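Long-range contacts in uncharacterized protein (Acinetobacter baumannii, PDB 4L3U), which is of unknown function, an all-helical single-chain protein of the DUF4844 family: residues Glu96-Val101 / Asn122-Gly127; Gln60-Leu65 / Leu78-Asn83. All blocks are in the same frame, centred on the assembly; numbering follows the deposited sequence.

Contact 1 (Glu96-Val101 / Asn122-Gly127)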
loop_
_atom_site.group_PDB
_atom_site.type_symbol
_atom_site.label_atom_id
_atom_site.label_comp_id
_atom_site.label_asym_id
_atom_site.label_seq_id
_atom_site.Cartn_x
_atom_site.Cartn_y
_atom_site.Cartn_z
ATOM N N GLU A 96 3.215 12.622 8.047
ATOM C CA GLU A 96 1.942 12.002 8.413
ATOM C C GLU A 96 1.325 11.261 7.247
ATOM O O GLU A 96 0.710 10.213 7.424
ATOM C CB GLU A 96 0.933 13.037 8.903
ATOM C CG GLU A 96 1.248 13.615 10.256
ATOM C CD GLU A 96 0.018 14.165 10.957
ATOM O OE1 GLU A 96 0.005 14.169 12.206
ATOM O OE2 GLU A 96 -0.933 14.588 10.263
ATOM N N ASP A 97 1.472 11.824 6.054
ATOM C CA ASP A 97 0.935 11.195 4.857
ATOM C C ASP A 97 1.734 9.945 4.506
ATOM O O ASP A 97 1.161 8.943 4.086
ATOM C CB ASP A 97 0.931 12.164 3.671
ATOM C CG ASP A 97 -0.070 13.297 3.837
ATOM O OD1 ASP A 97 -1.071 13.118 4.565
ATOM O OD2 ASP A 97 0.146 14.370 3.230
ATOM N N ARG A 98 3.051 9.994 4.679
ATOM C CA ARG A 98 3.875 8.821 4.408
ATOM C C ARG A 98 3.542 7.679 5.361
ATOM O O ARG A 98 3.544 6.515 4.965
ATOM C CB ARG A 98 5.364 9.148 4.499
ATOM C CG ARG A 98 5.890 9.951 3.329
ATOM C CD ARG A 98 7.388 9.789 3.184
ATOM N NE ARG A 98 8.085 10.066 4.435
ATOM C CZ ARG A 98 8.418 11.282 4.859
ATOM N NH1 ARG A 98 8.122 12.357 4.136
ATOM N NH2 ARG A 98 9.047 11.422 6.015
ATOM N N GLU A 99 3.255 8.017 6.615
ATOM C CA GLU A 99 2.918 7.012 7.617
ATOM C C GLU A 99 1.590 6.345 7.293
ATOM O O GLU A 99 1.406 5.156 7.542
ATOM C CB GLU A 99 2.847 7.640 9.010
ATOM C CG GLU A 99 4.188 8.102 9.563
ATOM C CD GLU A 99 5.084 6.956 9.999
ATOM O OE1 GLU A 99 4.666 5.782 9.893
ATOM O OE2 GLU A 99 6.214 7.234 10.455
ATOM N N GLN A 100 0.662 7.116 6.738
ATOM C CA GLN A 100 -0.650 6.585 6.395
ATOM C C GLN A 100 -0.552 5.643 5.197
ATOM O O GLN A 100 -1.290 4.664 5.110
ATOM C CB GLN A 100 -1.633 7.718 6.097
ATOM C CG GLN A 100 -3.074 7.252 5.987
ATOM C CD GLN A 100 -3.617 6.714 7.298
ATOM O OE1 GLN A 100 -3.052 6.957 8.365
ATOM N NE2 GLN A 100 -4.719 5.974 7.221
ATOM N N VAL A 101 0.357 5.946 4.275
ATOM C CA VAL A 101 0.589 5.090 3.115
ATOM C C VAL A 101 1.146 3.742 3.562
ATOM O O VAL A 101 0.752 2.697 3.046
ATOM C CB VAL A 101 1.567 5.742 2.107
ATOM C CG1 VAL A 101 2.027 4.736 1.050
ATOM C CG2 VAL A 101 0.922 6.933 1.439
ATOM N N ASN A 122 9.656 0.358 5.738
ATOM C CA ASN A 122 10.409 1.287 6.572
ATOM C C ASN A 122 11.427 2.079 5.761
ATOM O O ASN A 122 11.633 3.269 6.002
ATOM C CB ASN A 122 11.120 0.551 7.708
ATOM C CG ASN A 122 10.208 0.275 8.892
ATOM O OD1 ASN A 122 9.234 0.990 9.130
ATOM N ND2 ASN A 122 10.529 -0.768 9.645
ATOM N N LYS A 123 12.066 1.414 4.801
ATOM C CA LYS A 123 13.077 2.055 3.967
ATOM C C LYS A 123 12.436 3.160 3.141
ATOM O O LYS A 123 13.047 4.190 2.871
ATOM C CB LYS A 123 13.748 1.028 3.050
ATOM C CG LYS A 123 14.813 1.619 2.143
ATOM C CD LYS A 123 15.642 0.540 1.474
ATOM C CE LYS A 123 16.696 1.144 0.563
ATOM N NZ LYS A 123 17.592 0.109 -0.021
ATOM N N TRP A 124 11.187 2.935 2.755
ATOM C CA TRP A 124 10.436 3.903 1.976
ATOM C C TRP A 124 10.099 5.126 2.831
ATOM O O TRP A 124 10.278 6.264 2.398
ATOM C CB TRP A 124 9.164 3.247 1.436
ATOM C CG TRP A 124 8.338 4.132 0.549
ATOM C CD1 TRP A 124 8.476 4.304 -0.800
ATOM C CD2 TRP A 124 7.240 4.966 0.945
ATOM N NE1 TRP A 124 7.536 5.190 -1.265
ATOM C CE2 TRP A 124 6.764 5.610 -0.212
ATOM C CE3 TRP A 124 6.618 5.229 2.174
ATOM C CZ2 TRP A 124 5.693 6.501 -0.182
ATOM C CZ3 TRP A 124 5.553 6.115 2.200
ATOM C CH2 TRP A 124 5.102 6.740 1.029
ATOM N N VAL A 125 9.633 4.889 4.054
ATOM C CA VAL A 125 9.221 5.976 4.942
ATOM C C VAL A 125 10.397 6.828 5.428
ATOM O O VAL A 125 10.330 8.055 5.384
ATOM C CB VAL A 125 8.446 5.448 6.178
ATOM C CG1 VAL A 125 8.112 6.588 7.133
ATOM C CG2 VAL A 125 7.169 4.754 5.755
ATOM N N TYR A 126 11.465 6.177 5.885
ATOM C CA TYR A 126 12.570 6.875 6.549
ATOM C C TYR A 126 13.855 6.949 5.722
ATOM O O TYR A 126 14.827 7.573 6.142
ATOM C CB TYR A 126 12.869 6.201 7.892
ATOM C CG TYR A 126 11.638 6.011 8.748
ATOM C CD1 TYR A 126 11.116 7.059 9.492
ATOM C CD2 TYR A 126 10.987 4.788 8.800
ATOM C CE1 TYR A 126 9.984 6.893 10.269
ATOM C CE2 TYR A 126 9.857 4.612 9.576
ATOM C CZ TYR A 126 9.360 5.668 10.307
ATOM O OH TYR A 126 8.236 5.497 11.077
ATOM N N GLY A 127 13.865 6.315 4.555
ATOM C CA GLY A 127 15.055 6.294 3.725
ATOM C C GLY A 127 15.495 7.682 3.313
ATOM O O GLY A 127 16.487 8.199 3.819
#
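Tyr126 OH gives a weak hydrogen bond to Glu99 OE2 at 2.7 Å. The carboxylate and the phenol ring are turned 61° against each other, and the two side chains cross at about a right angle. Glu99 reaches the hydroxyl because its chain folds at chi2 (-73°), which brings the acid group round toward helix 120-134. Its OE2 also lies 3.9 Å from Val125 CG1. That methyl sits over the centre of the Tyr126 ring, 3.4 Å above its plane, so Val125 packs against one face of the ring that carries the hydroxyl.

Arg98 makes the second polar link. Its NE gives a weak hydrogen bond to Val125 O at 3.2 Å, bent to 134° at the hydrogen. The stronger partner of this guanidinium is Glu129, one turn further along helix 120-134, which forms a salt bridge with NH2. NH1 bonds weakly to Leu93 O. The bonds from three nitrogens limit how the group can turn.

Trp124 fills the other side of the contact. CG stands anti to the backbone N, and the six-membered ring reaches across to helix 95-112. Its CZ3 comes edge-on to Arg98 O at 3.4 Å, near the ring plane. CZ3 also touches Arg98 CB, and CH2 meets Val101 CG1 at 3.7 Å. At the far end of the indole, NE1 is bonded to Ile88 O, and Ile85 of helix 74-86 touches both Trp124 and Val101.

The segment axes run antiparallel, 9.8 Å apart at closest approach. This is antiparallel helix-helix packing within an all-helical domain, with Trp124 and Val101 packing on one side, Glu99 and Tyr126 on the other, and Arg98 buried between them.

Contact 2 (Gln60-Leu65 / Leu78-Asn83); sequences QAFIAL and LQVLAN
Val80 projects from segment 78-83 toward segment 60-65, and both its branches find partners there. Its CB already lies 3.7 Å from Phe62 CE1. From CB the side chain divides. CG1, anti to the backbone N, goes to the Phe62 ring and stands almost exactly over its middle, 3.4 Å from the centroid and 3° off the normal. This is a CH-pi contact over the face. All six ring carbons are nearly equally far from the methyl, with CZ at 3.6 Å. The same methyl meets Ala61 CB at 3.7 Å, so CG1 is held between an aromatic face and a small side chain of the preceding residue. The other branch, CG2, extends to Leu65 CD2 at 4.1 Å, one helical turn on from Ala61.

Phe62 presents this face because its CG lies anti to the carbonyl carbon (chi1 -81°), which carries the ring across to the partner helix. Its tip goes past Val80 to the next residue: CZ is 3.7 Å from Leu81 N and 4.1 Å from Leu81 CB. No hydrogen bond joins the two segments. The contact is wholly one of apolar packing, with Val80 contributing the largest buried surface.

The segments run roughly antiparallel, at 159°, and their axes come within 9.9 Å. They belong to helix 45-68 and helix 74-86, successive helices joined by a short connection, and so form a helical hairpin. Helix 95-112 packs along the inner side of this pair: Phe62 meets Phe108 and Val112, while Leu81 touches Phe105, Phe108 and Leu109. Leu23 of helix 14-27 also rests on Phe62, and Leu65 packs on Pro72 in the connection between the two hairpin helices.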
loop_
_atom_site.group_PDB
_atom_site.type_symbol
_atom_site.label_atom_id
_atom_site.label_comp_id
_atom_site.label_asym_id
_atom_site.label_seq_id
_atom_site.Cartn_x
_atom_site.Cartn_y
_atom_site.Cartn_z
ATOM N N GLN A 60 -5.268 -3.781 -7.704
ATOM C CA GLN A 60 -5.658 -4.403 -8.961
ATOM C C GLN A 60 -4.568 -5.335 -9.478
ATOM O O GLN A 60 -4.851 -6.304 -10.178
ATOM C CB GLN A 60 -5.975 -3.339 -10.011
ATOM C CG GLN A 60 -6.569 -3.910 -11.278
ATOM C CD GLN A 60 -7.826 -4.719 -11.013
ATOM O OE1 GLN A 60 -8.713 -4.284 -10.275
ATOM N NE2 GLN A 60 -7.900 -5.909 -11.602
ATOM N N ALA A 61 -3.321 -5.030 -9.134
ATOM C CA ALA A 61 -2.195 -5.883 -9.490
ATOM C C ALA A 61 -2.281 -7.229 -8.766
ATOM O O ALA A 61 -2.066 -8.284 -9.369
ATOM C CB ALA A 61 -0.879 -5.183 -9.167
ATOM N N PHE A 62 -2.605 -7.185 -7.476
ATOM C CA PHE A 62 -2.760 -8.397 -6.678
ATOM C C PHE A 62 -3.904 -9.260 -7.210
ATOM O O PHE A 62 -3.810 -10.486 -7.229
ATOM C CB PHE A 62 -3.023 -8.045 -5.209
ATOM C CG PHE A 62 -1.781 -7.713 -4.420
ATOM C CD1 PHE A 62 -0.857 -8.696 -4.103
ATOM C CD2 PHE A 62 -1.555 -6.421 -3.966
ATOM C CE1 PHE A 62 0.275 -8.393 -3.364
ATOM C CE2 PHE A 62 -0.422 -6.116 -3.227
ATOM C CZ PHE A 62 0.490 -7.103 -2.925
ATOM N N ILE A 63 -4.984 -8.613 -7.637
ATOM C CA ILE A 63 -6.140 -9.329 -8.169
ATOM C C ILE A 63 -5.742 -10.102 -9.419
ATOM O O ILE A 63 -6.077 -11.274 -9.563
ATOM C CB ILE A 63 -7.311 -8.365 -8.464
ATOM C CG1 ILE A 63 -7.845 -7.792 -7.148
ATOM C CG2 ILE A 63 -8.437 -9.084 -9.201
ATOM C CD1 ILE A 63 -8.787 -6.621 -7.297
ATOM N N ALA A 64 -5.004 -9.441 -10.305
ATOM C CA ALA A 64 -4.533 -10.055 -11.542
ATOM C C ALA A 64 -3.659 -11.262 -11.251
ATOM O O ALA A 64 -3.656 -12.236 -12.001
ATOM C CB ALA A 64 -3.760 -9.040 -12.365
ATOM N N LEU A 65 -2.913 -11.190 -10.156
ATOM C CA LEU A 65 -2.054 -12.289 -9.753
ATOM C C LEU A 65 -2.893 -13.481 -9.314
ATOM O O LEU A 65 -2.689 -14.595 -9.789
ATOM C CB LEU A 65 -1.118 -11.841 -8.630
ATOM C CG LEU A 65 -0.231 -12.915 -8.003
ATOM C CD1 LEU A 65 0.580 -13.646 -9.061
ATOM C CD2 LEU A 65 0.677 -12.283 -6.969
ATOM N N LEU A 78 5.293 -10.383 -2.652
ATOM C CA LEU A 78 6.196 -9.339 -2.180
ATOM C C LEU A 78 6.616 -8.404 -3.304
ATOM O O LEU A 78 6.763 -7.206 -3.095
ATOM C CB LEU A 78 7.438 -9.953 -1.534
ATOM C CG LEU A 78 8.458 -8.963 -0.955
ATOM C CD1 LEU A 78 7.849 -8.138 0.170
ATOM C CD2 LEU A 78 9.700 -9.696 -0.471
ATOM N N GLN A 79 6.818 -8.947 -4.496
ATOM C CA GLN A 79 7.206 -8.115 -5.625
ATOM C C GLN A 79 6.090 -7.156 -6.022
ATOM O O GLN A 79 6.351 -6.005 -6.358
ATOM C CB GLN A 79 7.603 -8.972 -6.824
ATOM C CG GLN A 79 7.928 -8.150 -8.053
ATOM C CD GLN A 79 8.602 -8.959 -9.138
ATOM O OE1 GLN A 79 9.364 -9.885 -8.857
ATOM N NE2 GLN A 79 8.327 -8.614 -10.387
ATOM N N VAL A 80 4.851 -7.634 -5.992
ATOM C CA VAL A 80 3.703 -6.789 -6.296
ATOM C C VAL A 80 3.616 -5.660 -5.274
ATOM O O VAL A 80 3.315 -4.516 -5.616
ATOM C CB VAL A 80 2.391 -7.599 -6.290
ATOM C CG1 VAL A 80 1.177 -6.682 -6.436
ATOM C CG2 VAL A 80 2.409 -8.638 -7.400
ATOM N N LEU A 81 3.882 -5.992 -4.017
ATOM C CA LEU A 81 3.898 -4.999 -2.952
ATOM C C LEU A 81 4.999 -3.965 -3.204
ATOM O O LEU A 81 4.744 -2.760 -3.184
ATOM C CB LEU A 81 4.121 -5.683 -1.604
ATOM C CG LEU A 81 3.960 -4.811 -0.357
ATOM C CD1 LEU A 81 2.495 -4.673 0.010
ATOM C CD2 LEU A 81 4.754 -5.387 0.804
ATOM N N ALA A 82 6.214 -4.452 -3.460
ATOM C CA ALA A 82 7.388 -3.598 -3.652
ATOM C C ALA A 82 7.245 -2.688 -4.868
ATOM O O ALA A 82 7.629 -1.520 -4.833
ATOM C CB ALA A 82 8.646 -4.459 -3.784
ATOM N N ASN A 83 6.703 -3.231 -5.949
ATOM C CA ASN A 83 6.484 -2.449 -7.153
ATOM C C ASN A 83 5.369 -1.439 -6.970
ATOM O O ASN A 83 5.418 -0.358 -7.533
ATOM C CB ASN A 83 6.168 -3.365 -8.330
ATOM C CG ASN A 83 7.373 -4.171 -8.778
ATOM O OD1 ASN A 83 8.519 -3.768 -8.575
ATOM N ND2 ASN A 83 7.117 -5.320 -9.391
#

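Contact 2 comes first along the chain and contact 1 follows. Their centres are 19 Å apart, on opposite sides of the chain's centre, and they do not touch. Each pairs antiparallel helices, but no helix is shared. Helix 74-86, used in contact 2, still reaches contact 1 through Ile85, and helix 95-112 of contact 1 also packs on contact 2. Both are partly buried. Contact 2 is purely apolar and centred on one valine, with an aromatic side chain leading into the core. Contact 1 mixes apolar packing with weak hydrogen bonds, its arginine is paired with a glutamate beyond the two segments, and its tyrosine is exposed to solvent.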